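PDB 3WJ9: eukaryotic translation initiation factor 2A from Schizosaccharomyces pombe, which probably acts in early translation of a few specific mRNAs, directing methionyl-tRNAi to 40S ribosomal subunits in a codon-dependent manner. Local coordinates for residues E22-P27 against P392-E397; I15-A20 against K47-A52; G284-Y287 against K293-I296. All coordinates share one frame; numbering follows the deposited sequence.

Contact 1: E22-P27 against P392-E397; sequences ENYASP and PMFYEE
Tyr24 and Phe394 carry this contact by stacking their aromatic rings. The ring centroids are 4.0 Å apart and the planes differ by only 12°, which defines an offset, parallel-displaced stack. The displacement is unequal when judged from each ring: CD1 of Phe394 lies over the centre of the Tyr24 ring, whereas CE2 of Tyr24 sits toward the rim of the Phe394 ring, 3.3 Å from Phe394 CD1. The two side chains slide past each other in opposite directions, each starting from its own backbone. Two first torsions bring them face to face: CG of Tyr24 is anti to its carbonyl carbon (chi1 -63°), while CG of Phe394 is anti to its amide nitrogen (chi1 -167°).

Beyond the stack, the phenol group reaches the backbone of 392-397. Tyr24 OH is 3.3 Å from Phe394 CB and 3.1 Å from the carbonyl O of Met393, a selenomethionine here; that oxygen approaches the Tyr24 ring obliquely. Met393 CB adds a looser contact, 4.0 Å from Tyr24 OH, before its side chain leads away.

Each partner is also held from within its own part of the fold. A classic beta bulge sets two residues, Met393 and Phe394, against the single Ile385 of strand 382-387, and the Phe394 side chain also touches Ile385. On the other side, Tyr24 packs on Val18, and Ala25 and Asn19 share a backbone hydrogen bond. The stack thus joins, at the surface, the loop after strand 15-19 to strand 392-397, the outermost strand of blade 358-397, beside the blade in which N- and C-terminal strands close the beta-propeller.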
loop_
_atom_site.group_PDB
_atom_site.type_symbol
_atom_site.label_atom_id
_atom_site.label_comp_id
_atom_site.label_asym_id
_atom_site.label_seq_id
_atom_site.Cartn_x
_atom_site.Cartn_y
_atom_site.Cartn_z
ATOM N N GLU A 22 -21.458 13.977 -8.428
ATOM C CA GLU A 22 -22.371 13.972 -9.583
ATOM C C GLU A 22 -23.759 13.347 -9.359
ATOM O O GLU A 22 -24.436 12.963 -10.310
ATOM C CB GLU A 22 -21.695 13.319 -10.792
ATOM C CG GLU A 22 -21.018 14.309 -11.724
ATOM C CD GLU A 22 -20.186 13.632 -12.795
ATOM O OE1 GLU A 22 -20.761 12.895 -13.621
ATOM O OE2 GLU A 22 -18.956 13.842 -12.813
ATOM N N ASN A 23 -24.152 13.221 -8.098
ATOM C CA ASN A 23 -25.264 12.376 -7.660
ATOM C C ASN A 23 -24.948 10.893 -7.834
ATOM O O ASN A 23 -25.826 10.086 -8.151
ATOM C CB ASN A 23 -26.550 12.740 -8.406
ATOM C CG ASN A 23 -27.099 14.093 -7.993
ATOM O OD1 ASN A 23 -27.775 14.765 -8.771
ATOM N ND2 ASN A 23 -26.806 14.500 -6.762
ATOM N N TYR A 24 -23.674 10.565 -7.645
ATOM C CA TYR A 24 -23.184 9.191 -7.616
ATOM C C TYR A 24 -23.416 8.437 -8.920
ATOM O O TYR A 24 -23.902 7.307 -8.923
ATOM C CB TYR A 24 -23.818 8.445 -6.439
ATOM C CG TYR A 24 -23.429 9.053 -5.114
ATOM C CD1 TYR A 24 -24.121 10.142 -4.602
ATOM C CD2 TYR A 24 -22.350 8.565 -4.391
ATOM C CE1 TYR A 24 -23.763 10.717 -3.399
ATOM C CE2 TYR A 24 -21.983 9.135 -3.186
ATOM C CZ TYR A 24 -22.696 10.208 -2.694
ATOM O OH TYR A 24 -22.337 10.778 -1.496
ATOM N N ALA A 25 -23.041 9.070 -10.028
ATOM C CA ALA A 25 -23.164 8.458 -11.345
ATOM C C ALA A 25 -21.798 8.077 -11.908
ATOM O O ALA A 25 -20.783 8.677 -11.563
ATOM C CB ALA A 25 -23.885 9.397 -12.296
ATOM N N SER A 26 -21.780 7.075 -12.781
ATOM C CA SER A 26 -20.539 6.641 -13.412
ATOM C C SER A 26 -20.211 7.515 -14.618
ATOM O O SER A 26 -21.115 8.006 -15.294
ATOM C CB SER A 26 -20.636 5.172 -13.834
ATOM O OG SER A 26 -20.550 4.315 -12.708
ATOM N N PRO A 27 -18.911 7.726 -14.881
ATOM C CA PRO A 27 -18.473 8.464 -16.071
ATOM C C PRO A 27 -18.972 7.792 -17.351
ATOM O O PRO A 27 -18.774 6.590 -17.519
ATOM C CB PRO A 27 -16.942 8.431 -15.970
ATOM C CG PRO A 27 -16.633 7.318 -15.020
ATOM C CD PRO A 27 -17.773 7.287 -14.057
ATOM N N PRO A 392 -23.180 11.633 7.658
ATOM C CA PRO A 392 -23.085 10.749 6.495
ATOM C C PRO A 392 -23.487 11.508 5.237
ATOM O O PRO A 392 -24.076 12.580 5.356
ATOM C CB PRO A 392 -24.080 9.634 6.822
ATOM C CG PRO A 392 -25.106 10.308 7.674
ATOM C CD PRO A 392 -24.350 11.320 8.498
HETATM N N MSE A 393 -23.033 11.052 4.071
HETATM C CA MSE A 393 -23.477 11.608 2.799
HETATM C C MSE A 393 -23.936 10.542 1.836
HETATM O O MSE A 393 -24.507 10.868 0.775
HETATM C CB MSE A 393 -22.388 12.461 2.156
HETATM C CG MSE A 393 -20.989 11.991 2.526
HETATM SE SE MSE A 393 -19.687 13.141 1.601
HETATM C CE MSE A 393 -18.879 13.978 3.187
ATOM N N PHE A 394 -23.694 9.283 2.177
ATOM C CA PHE A 394 -24.005 8.156 1.310
ATOM C C PHE A 394 -24.047 6.847 2.082
ATOM O O PHE A 394 -23.398 6.705 3.119
ATOM C CB PHE A 394 -22.988 8.051 0.174
ATOM C CG PHE A 394 -23.402 7.111 -0.918
ATOM C CD1 PHE A 394 -24.465 7.430 -1.744
ATOM C CD2 PHE A 394 -22.729 5.920 -1.128
ATOM C CE1 PHE A 394 -24.852 6.581 -2.754
ATOM C CE2 PHE A 394 -23.113 5.066 -2.139
ATOM C CZ PHE A 394 -24.176 5.401 -2.952
ATOM N N TYR A 395 -24.823 5.899 1.567
ATOM C CA TYR A 395 -24.865 4.547 2.101
ATOM C C TYR A 395 -25.503 3.619 1.084
ATOM O O TYR A 395 -26.488 3.970 0.433
ATOM C CB TYR A 395 -25.636 4.482 3.420
ATOM C CG TYR A 395 -25.767 3.075 3.960
ATOM C CD1 TYR A 395 -24.752 2.509 4.719
ATOM C CD2 TYR A 395 -26.902 2.312 3.711
ATOM C CE1 TYR A 395 -24.863 1.224 5.214
ATOM C CE2 TYR A 395 -27.020 1.028 4.200
ATOM C CZ TYR A 395 -26.000 0.488 4.951
ATOM O OH TYR A 395 -26.118 -0.792 5.442
ATOM N N GLU A 396 -24.948 2.421 0.970
ATOM C CA GLU A 396 -25.380 1.484 -0.048
ATOM C C GLU A 396 -25.174 0.055 0.431
ATOM O O GLU A 396 -24.085 -0.308 0.870
ATOM C CB GLU A 396 -24.621 1.761 -1.348
ATOM C CG GLU A 396 -25.039 0.944 -2.543
ATOM C CD GLU A 396 -24.600 1.569 -3.856
ATOM O OE1 GLU A 396 -24.868 2.770 -4.060
ATOM O OE2 GLU A 396 -23.942 0.874 -4.658
ATOM N N GLU A 397 -26.230 -0.746 0.354
ATOM C CA GLU A 397 -26.193 -2.119 0.837
ATOM C C GLU A 397 -25.771 -3.074 -0.272
ATOM O O GLU A 397 -26.233 -2.963 -1.405
ATOM C CB GLU A 397 -27.562 -2.525 1.391
ATOM C CG GLU A 397 -27.619 -3.922 1.989
ATOM C CD GLU A 397 -29.043 -4.406 2.176
ATOM O OE1 GLU A 397 -29.279 -5.250 3.065
ATOM O OE2 GLU A 397 -29.930 -3.949 1.423
#

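Contact 2: I15-A20 against K47-A52; sequences IGLVNA and KLFAYA
Leu17 presses a methyl group onto the face of the Phe49 ring, and the path of its side chain explains how. CB leaves the backbone toward strand 48-52. CG stands anti to the carbonyl carbon (chi1 -44°), and the two methyl branches then divide the work. Leu17 CD1 only grazes the ring, 4.2 Å from Phe49 CG. Leu17 CD2 lies over the centre: it is 3.4 Å from the centroid of the Phe49 ring and 8° off the ring normal, a CH-pi contact. The spacing of Leu17 CD2 to the ring carbons confirms the centring, running from 3.5 Å at Phe49 CE1 to only slightly more at Phe49 CD2.

The strands behind these groups are nearly antiparallel, at 164°, but their axes stay 9.8 Å apart. They therefore meet through side chains and are not neighbours in one sheet. Strand 15-19 is an outermost strand of the blade in which N-terminal strands 6-11 and 15-19 join C-terminal strand 401-406, the Velcro-like closure of the beta-propeller; strand 48-53 belongs to the following blade, 37-71. The contact is accordingly buried packing between blades.

Ile15 meets the next pair differently. Its fully extended chain carries CD1 across to Tyr51, where Ile15 CD1 is 3.5 Å from Tyr51 CB and oblique to the aromatic ring. Ile15 CD1 also reaches the edge of the Phe49 ring, near its plane, 4.1 Å from Phe49 CZ. Leu17 is backed within its own sheet by Gln6 and Ala8, while the Phe49 ring also meets that of Tyr42, their planes at about 60°.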
loop_
_atom_site.group_PDB
_atom_site.type_symbol
_atom_site.label_atom_id
_atom_site.label_comp_id
_atom_site.label_asym_id
_atom_site.label_seq_id
_atom_site.Cartn_x
_atom_site.Cartn_y
_atom_site.Cartn_z
ATOM N N ILE A 15 -19.516 -3.864 -11.084
ATOM C CA ILE A 15 -18.290 -3.103 -10.896
ATOM C C ILE A 15 -18.393 -1.770 -11.630
ATOM O O ILE A 15 -18.818 -1.714 -12.783
ATOM C CB ILE A 15 -17.050 -3.884 -11.387
ATOM C CG1 ILE A 15 -15.800 -3.011 -11.274
ATOM C CG2 ILE A 15 -17.248 -4.382 -12.815
ATOM C CD1 ILE A 15 -14.546 -3.687 -11.745
ATOM N N GLY A 16 -18.018 -0.692 -10.952
ATOM C CA GLY A 16 -18.114 0.620 -11.554
ATOM C C GLY A 16 -17.375 1.721 -10.827
ATOM O O GLY A 16 -16.877 1.540 -9.717
ATOM N N LEU A 17 -17.298 2.873 -11.482
ATOM C CA LEU A 17 -16.740 4.069 -10.875
ATOM C C LEU A 17 -17.900 4.993 -10.526
ATOM O O LEU A 17 -18.912 5.011 -11.222
ATOM C CB LEU A 17 -15.740 4.739 -11.824
ATOM C CG LEU A 17 -14.776 3.764 -12.516
ATOM C CD1 LEU A 17 -13.778 4.488 -13.412
ATOM C CD2 LEU A 17 -14.054 2.897 -11.497
ATOM N N VAL A 18 -17.773 5.736 -9.432
ATOM C CA VAL A 18 -18.874 6.564 -8.950
ATOM C C VAL A 18 -18.414 7.978 -8.623
ATOM O O VAL A 18 -17.596 8.177 -7.726
ATOM C CB VAL A 18 -19.532 5.949 -7.691
ATOM C CG1 VAL A 18 -20.629 6.851 -7.167
ATOM C CG2 VAL A 18 -20.083 4.565 -7.988
ATOM N N ASN A 19 -18.937 8.959 -9.353
ATOM C CA ASN A 19 -18.636 10.355 -9.068
ATOM C C ASN A 19 -19.592 10.898 -8.010
ATOM O O ASN A 19 -20.734 11.247 -8.314
ATOM C CB ASN A 19 -18.706 11.193 -10.348
ATOM C CG ASN A 19 -17.586 10.869 -11.319
ATOM O OD1 ASN A 19 -16.483 10.510 -10.911
ATOM N ND2 ASN A 19 -17.864 10.998 -12.611
ATOM N N ALA A 20 -19.119 10.961 -6.767
ATOM C CA ALA A 20 -19.955 11.334 -5.629
ATOM C C ALA A 20 -20.451 12.774 -5.717
ATOM O O ALA A 20 -21.483 13.118 -5.138
ATOM C CB ALA A 20 -19.197 11.119 -4.329
ATOM N N LYS A 47 -5.209 8.598 -12.408
ATOM C CA LYS A 47 -5.539 8.946 -13.784
ATOM C C LYS A 47 -6.051 7.731 -14.551
ATOM O O LYS A 47 -6.682 7.871 -15.598
ATOM C CB LYS A 47 -4.325 9.545 -14.498
ATOM C CG LYS A 47 -3.923 10.919 -13.994
ATOM C CD LYS A 47 -2.836 11.529 -14.865
ATOM C CE LYS A 47 -2.421 12.900 -14.358
ATOM N NZ LYS A 47 -1.357 13.499 -15.210
ATOM N N LEU A 48 -5.781 6.541 -14.024
ATOM C CA LEU A 48 -6.181 5.307 -14.695
ATOM C C LEU A 48 -6.908 4.333 -13.769
ATOM O O LEU A 48 -6.765 4.389 -12.548
ATOM C CB LEU A 48 -4.958 4.619 -15.309
ATOM C CG LEU A 48 -4.251 5.343 -16.458
ATOM C CD1 LEU A 48 -3.073 4.530 -16.976
ATOM C CD2 LEU A 48 -5.231 5.639 -17.578
ATOM N N PHE A 49 -7.688 3.442 -14.370
ATOM C CA PHE A 49 -8.412 2.411 -13.635
ATOM C C PHE A 49 -8.292 1.063 -14.340
ATOM O O PHE A 49 -8.549 0.957 -15.539
ATOM C CB PHE A 49 -9.887 2.796 -13.475
ATOM C CG PHE A 49 -10.740 1.708 -12.883
ATOM C CD1 PHE A 49 -10.753 1.486 -11.517
ATOM C CD2 PHE A 49 -11.538 0.915 -13.694
ATOM C CE1 PHE A 49 -11.537 0.487 -10.970
ATOM C CE2 PHE A 49 -12.324 -0.083 -13.154
ATOM C CZ PHE A 49 -12.324 -0.298 -11.789
ATOM N N ALA A 50 -7.898 0.037 -13.593
ATOM C CA ALA A 50 -7.744 -1.300 -14.155
ATOM C C ALA A 50 -8.564 -2.317 -13.376
ATOM O O ALA A 50 -8.586 -2.293 -12.148
ATOM C CB ALA A 50 -6.279 -1.706 -14.164
ATOM N N TYR A 51 -9.236 -3.212 -14.090
ATOM C CA TYR A 51 -9.939 -4.306 -13.438
ATOM C C TYR A 51 -9.678 -5.616 -14.162
ATOM O O TYR A 51 -9.525 -5.646 -15.384
ATOM C CB TYR A 51 -11.439 -4.022 -13.358
ATOM C CG TYR A 51 -12.133 -3.917 -14.694
ATOM C CD1 TYR A 51 -12.251 -2.693 -15.339
ATOM C CD2 TYR A 51 -12.683 -5.035 -15.305
ATOM C CE1 TYR A 51 -12.884 -2.588 -16.557
ATOM C CE2 TYR A 51 -13.318 -4.938 -16.523
ATOM C CZ TYR A 51 -13.417 -3.712 -17.146
ATOM O OH TYR A 51 -14.047 -3.604 -18.364
ATOM N N ALA A 52 -9.624 -6.698 -13.398
ATOM C CA ALA A 52 -9.287 -7.995 -13.953
ATOM C C ALA A 52 -10.507 -8.893 -14.067
ATOM O O ALA A 52 -11.299 -9.013 -13.133
ATOM C CB ALA A 52 -8.220 -8.664 -13.107
#

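Contact 3: G284-Y287 against K293-I296; sequences GIVY and KTAI
A chi1 of 60° sets CG of Tyr287 between its own backbone N and carbonyl carbon, leaning the ring over strand 293-296, where Lys293, with CG anti to its backbone N, rises on the same face. The two side chains run side by side, pointing the same way. It is the aliphatic part of the lysine that meets the phenol: Lys293 CD lies 3.2 Å from Tyr287 OH, and the bend at chi3 then leads the end of the chain away. Lys293 O lies over one face of the Tyr287 ring, while Ala295 N sits at its edge. Ala295 CB adds an apolar contact, 4.1 Å from Tyr287 CE1.

The backbones form an antiparallel beta hairpin whose axes are 4.7 Å apart and inclined at 165°. It supplies the two middle strands of the four-stranded propeller blade 271-310, within the repeat WD 2. In the hydrogen-bonded pair Ile285-Ala295, Ile285 N donates to Ala295 O at 3.0 Å, and Ala295 N donates to Ile285 O at 3.2 Å. The next such pair is slacker: Tyr287 N to Lys293 O is a weak bond of 3.4 Å, although nearly straight at 171°. Ile285 O also receives a CA-H...O contact from Thr294.

The side chains of Val286, Thr294 and Ile296, from the non-hydrogen-bonded pairs, point to the other face. Val286 and Thr294 cross, CG2 of Val286 coming 3.7 Å from Thr294 OG1. Further along, the bent chain of Ile296 brings CD1 over the backbone of Gly284, 3.7 Å from its CA. Leu315, from strand 314-317 of the following blade, touches both Val286 and Thr294, and Phe317 of the same strand touches Ile296.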
loop_
_atom_site.group_PDB
_atom_site.type_symbol
_atom_site.label_atom_id
_atom_site.label_comp_id
_atom_site.label_asym_id
_atom_site.label_seq_id
_atom_site.Cartn_x
_atom_site.Cartn_y
_atom_site.Cartn_z
ATOM N N GLY A 284 2.809 7.857 14.081
ATOM C CA GLY A 284 2.132 7.338 15.256
ATOM C C GLY A 284 2.189 5.832 15.394
ATOM O O GLY A 284 2.500 5.120 14.441
ATOM N N ILE A 285 1.888 5.348 16.596
ATOM C CA ILE A 285 1.956 3.922 16.901
ATOM C C ILE A 285 0.771 3.465 17.747
ATOM O O ILE A 285 0.446 4.085 18.757
ATOM C CB ILE A 285 3.260 3.566 17.657
ATOM C CG1 ILE A 285 4.490 4.042 16.882
ATOM C CG2 ILE A 285 3.335 2.070 17.917
ATOM C CD1 ILE A 285 5.795 3.783 17.594
ATOM N N VAL A 286 0.127 2.383 17.323
ATOM C CA VAL A 286 -0.891 1.724 18.135
ATOM C C VAL A 286 -0.308 0.428 18.689
ATOM O O VAL A 286 -0.023 -0.503 17.939
ATOM C CB VAL A 286 -2.167 1.427 17.332
ATOM C CG1 VAL A 286 -3.188 0.729 18.209
ATOM C CG2 VAL A 286 -2.746 2.713 16.770
ATOM N N TYR A 287 -0.135 0.373 20.005
ATOM C CA TYR A 287 0.695 -0.658 20.621
ATOM C C TYR A 287 0.136 -1.221 21.926
ATOM O O TYR A 287 -0.697 -0.595 22.582
ATOM C CB TYR A 287 2.091 -0.089 20.882
ATOM C CG TYR A 287 2.079 1.116 21.797
ATOM C CD1 TYR A 287 1.807 2.386 21.302
ATOM C CD2 TYR A 287 2.334 0.983 23.154
ATOM C CE1 TYR A 287 1.788 3.486 22.133
ATOM C CE2 TYR A 287 2.318 2.081 23.994
ATOM C CZ TYR A 287 2.045 3.328 23.477
ATOM O OH TYR A 287 2.030 4.427 24.302
ATOM N N LYS A 293 -3.029 1.842 23.723
ATOM C CA LYS A 293 -2.685 3.252 23.802
ATOM C C LYS A 293 -2.103 3.682 22.456
ATOM O O LYS A 293 -1.737 2.838 21.640
ATOM C CB LYS A 293 -1.694 3.509 24.943
ATOM C CG LYS A 293 -1.519 4.981 25.274
ATOM C CD LYS A 293 -0.353 5.247 26.203
ATOM C CE LYS A 293 -0.640 4.812 27.624
ATOM N NZ LYS A 293 0.451 5.273 28.527
ATOM N N THR A 294 -2.030 4.987 22.220
ATOM C CA THR A 294 -1.502 5.508 20.965
ATOM C C THR A 294 -0.595 6.713 21.212
ATOM O O THR A 294 -0.914 7.578 22.025
ATOM C CB THR A 294 -2.641 5.907 20.004
ATOM O OG1 THR A 294 -3.496 4.779 19.782
ATOM C CG2 THR A 294 -2.085 6.391 18.670
ATOM N N ALA A 295 0.536 6.764 20.513
ATOM C CA ALA A 295 1.481 7.867 20.666
ATOM C C ALA A 295 1.879 8.481 19.325
ATOM O O ALA A 295 2.210 7.769 18.383
ATOM C CB ALA A 295 2.720 7.395 21.413
ATOM N N ILE A 296 1.855 9.808 19.252
ATOM C CA ILE A 296 2.274 10.517 18.045
ATOM C C ILE A 296 3.675 11.093 18.243
ATOM O O ILE A 296 3.974 11.662 19.292
ATOM C CB ILE A 296 1.292 11.651 17.679
ATOM C CG1 ILE A 296 -0.108 11.085 17.427
ATOM C CG2 ILE A 296 1.771 12.408 16.446
ATOM C CD1 ILE A 296 -0.170 10.084 16.293
#

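This chain is the beta-propeller part of a longer protein. From the N terminus, strand 15-19 first enters contact 2, which closes a short loop through 47-52 and joins the closing blade to the blade that follows it. Before that loop closes, 22-27 opens contact 1, which ends at 392-397; contacts 1 and 2 therefore cross along the chain. They also touch in space, with Ala25 O probably hydrogen-bonded to Asn19 N. Together they tie the blade built from both chain ends to neighbours on both sides. Contact 3, nested within the long loop of contact 1, follows contact 2 in series. It closes a local hairpin inside a single blade, across the chain's centre from contact 2, with contact centres about 34 Å apart.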